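Local structure of phage-related conserved hypothetical protein, BB2244 (Bordetella bronchiseptica, 2BDV) at residues R175-P180 with A185-I190. The protein is of unknown function but belongs to the SOS response associated peptidase (SRAP) family, whose members are linked to the handling of DNA damage. Numbering follows the deposited sequence.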
loop_
_atom_site.group_PDB
_atom_site.type_symbol
_atom_site.label_atom_id
_atom_site.label_comp_id
_atom_site.label_asym_id
_atom_site.label_seq_id
_atom_site.Cartn_x
_atom_site.Cartn_y
_atom_site.Cartn_z
ATOM N N ARG A 175 -0.072 -2.631 14.369
ATOM C CA ARG A 175 -1.246 -2.891 15.195
ATOM C C ARG A 175 -1.787 -1.581 15.725
ATOM O O ARG A 175 -2.991 -1.365 15.741
ATOM C CB ARG A 175 -0.899 -3.791 16.386
ATOM C CG ARG A 175 -0.506 -5.190 15.999
ATOM C CD ARG A 175 0.112 -5.958 17.154
ATOM N NE ARG A 175 0.921 -7.038 16.600
ATOM C CZ ARG A 175 2.177 -7.286 16.938
ATOM N NH1 ARG A 175 2.784 -6.536 17.851
ATOM N NH2 ARG A 175 2.834 -8.264 16.330
ATOM N N GLU A 176 -0.898 -0.703 16.169
ATOM C CA GLU A 176 -1.350 0.577 16.693
ATOM C C GLU A 176 -2.046 1.365 15.589
ATOM O O GLU A 176 -3.066 1.994 15.831
ATOM C CB GLU A 176 -0.175 1.372 17.229
ATOM C CG GLU A 176 -0.460 2.074 18.534
ATOM C CD GLU A 176 0.749 2.838 19.010
ATOM O OE1 GLU A 176 1.872 2.376 18.717
ATOM O OE2 GLU A 176 0.588 3.885 19.674
ATOM N N TRP A 177 -1.496 1.316 14.376
ATOM C CA TRP A 177 -2.082 2.029 13.251
ATOM C C TRP A 177 -3.534 1.619 12.974
ATOM O O TRP A 177 -4.392 2.478 12.807
ATOM C CB TRP A 177 -1.213 1.823 12.000
ATOM C CG TRP A 177 -1.777 2.385 10.708
ATOM C CD1 TRP A 177 -2.387 1.679 9.704
ATOM C CD2 TRP A 177 -1.729 3.747 10.265
ATOM N NE1 TRP A 177 -2.713 2.517 8.661
ATOM C CE2 TRP A 177 -2.327 3.791 8.981
ATOM C CE3 TRP A 177 -1.241 4.937 10.828
ATOM C CZ2 TRP A 177 -2.445 4.982 8.248
ATOM C CZ3 TRP A 177 -1.359 6.117 10.099
ATOM C CH2 TRP A 177 -1.959 6.129 8.822
ATOM N N VAL A 178 -3.820 0.317 12.953
ATOM C CA VAL A 178 -5.180 -0.155 12.670
ATOM C C VAL A 178 -6.160 -0.057 13.861
ATOM O O VAL A 178 -7.373 -0.181 13.681
ATOM C CB VAL A 178 -5.160 -1.624 12.140
ATOM C CG1 VAL A 178 -4.604 -2.567 13.212
ATOM C CG2 VAL A 178 -6.571 -2.068 11.758
ATOM N N ASP A 179 -5.625 0.177 15.060
ATOM C CA ASP A 179 -6.407 0.295 16.302
ATOM C C ASP A 179 -7.235 1.586 16.304
ATOM O O ASP A 179 -6.694 2.686 16.453
ATOM C CB ASP A 179 -5.451 0.275 17.511
ATOM C CG ASP A 179 -6.169 0.074 18.855
ATOM O OD1 ASP A 179 -5.501 -0.388 19.810
ATOM O OD2 ASP A 179 -7.372 0.387 18.966
ATOM N N PRO A 180 -8.562 1.461 16.155
ATOM C CA PRO A 180 -9.461 2.617 16.135
ATOM C C PRO A 180 -9.316 3.535 17.356
ATOM O O PRO A 180 -9.691 4.705 17.309
ATOM C CB PRO A 180 -10.842 1.974 16.030
ATOM C CG PRO A 180 -10.668 0.673 16.728
ATOM C CD PRO A 180 -9.320 0.201 16.240
ATOM N N ALA A 185 -3.282 11.987 16.014
ATOM C CA ALA A 185 -1.979 12.558 16.324
ATOM C C ALA A 185 -0.957 11.440 16.428
ATOM O O ALA A 185 0.164 11.567 15.941
ATOM C CB ALA A 185 -2.044 13.335 17.648
ATOM N N ARG A 186 -1.357 10.348 17.072
ATOM C CA ARG A 186 -0.479 9.203 17.244
ATOM C C ARG A 186 -0.263 8.526 15.894
ATOM O O ARG A 186 0.827 8.039 15.602
ATOM C CB ARG A 186 -1.087 8.215 18.251
ATOM C CG ARG A 186 -0.299 6.914 18.427
ATOM C CD ARG A 186 1.150 7.161 18.855
ATOM N NE ARG A 186 1.992 5.980 18.657
ATOM C CZ ARG A 186 3.318 6.017 18.567
ATOM N NH1 ARG A 186 3.956 7.176 18.662
ATOM N NH2 ARG A 186 4.009 4.906 18.360
ATOM N N ALA A 187 -1.305 8.513 15.070
ATOM C CA ALA A 187 -1.235 7.902 13.748
ATOM C C ALA A 187 -0.204 8.606 12.876
ATOM O O ALA A 187 0.561 7.966 12.154
ATOM C CB ALA A 187 -2.604 7.952 13.072
ATOM N N LYS A 188 -0.185 9.929 12.934
ATOM C CA LYS A 188 0.765 10.675 12.130
ATOM C C LYS A 188 2.211 10.359 12.513
ATOM O O LYS A 188 3.063 10.219 11.641
ATOM C CB LYS A 188 0.461 12.168 12.239
ATOM C CG LYS A 188 -0.801 12.547 11.478
ATOM C CD LYS A 188 -1.299 13.919 11.862
ATOM C CE LYS A 188 -2.580 14.260 11.131
ATOM N NZ LYS A 188 -3.224 15.466 11.735
ATOM N N GLU A 189 2.488 10.231 13.807
ATOM C CA GLU A 189 3.838 9.907 14.262
ATOM C C GLU A 189 4.293 8.546 13.728
ATOM O O GLU A 189 5.394 8.409 13.189
ATOM C CB GLU A 189 3.902 9.888 15.796
ATOM C CG GLU A 189 3.883 11.262 16.465
ATOM C CD GLU A 189 3.856 11.171 17.982
ATOM O OE1 GLU A 189 4.032 12.216 18.656
ATOM O OE2 GLU A 189 3.647 10.050 18.504
ATOM N N ILE A 190 3.435 7.542 13.887
ATOM C CA ILE A 190 3.728 6.183 13.436
ATOM C C ILE A 190 4.137 6.167 11.965
ATOM O O ILE A 190 5.075 5.478 11.575
ATOM C CB ILE A 190 2.496 5.268 13.618
ATOM C CG1 ILE A 190 2.177 5.117 15.107
ATOM C CG2 ILE A 190 2.758 3.893 13.007
ATOM C CD1 ILE A 190 0.986 4.231 15.394
#
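R186 NE donates to E176 OE2 at 2.7 Å, the shorter arm of a salt bridge between two successive helices. The bond is bent, with an angle of 139° at the hydrogen. NE comes from above the carboxylate plane of E176. A second, weak bond runs from R186 NH2 to E176 OE1 at 3.3 Å. The carboxylate and guanidinium planes lie 25° apart. R186 NH1 points to its own helix and meets E189 OE2 at 2.9 Å, nearly in the guanidinium plane. The arginine is thus held between two carboxylates, which limits its rotation. I190 CG1 lies over one guanidinium face, toward its rim. I190 CD1 packs on E176 CB at 3.6 Å, beneath the ion pair. Deeper in, W177 has CG anti to its backbone N (chi1 174°), which brings the six-membered ring up against A187. At the edge, W177 CZ3 lies 3.4 Å from A187 O, close to the indole plane. A187 CB stands off that plane, 3.7 Å from CZ3. W177 NE1 hydrogen-bonds to I95 O on strand 94-99. Helices 171-178 and 184-191, joined by a short loop, form a helical hairpin. W177 packs against the mixed sheet, touching L96, and A130 and L132 on strand 126-133.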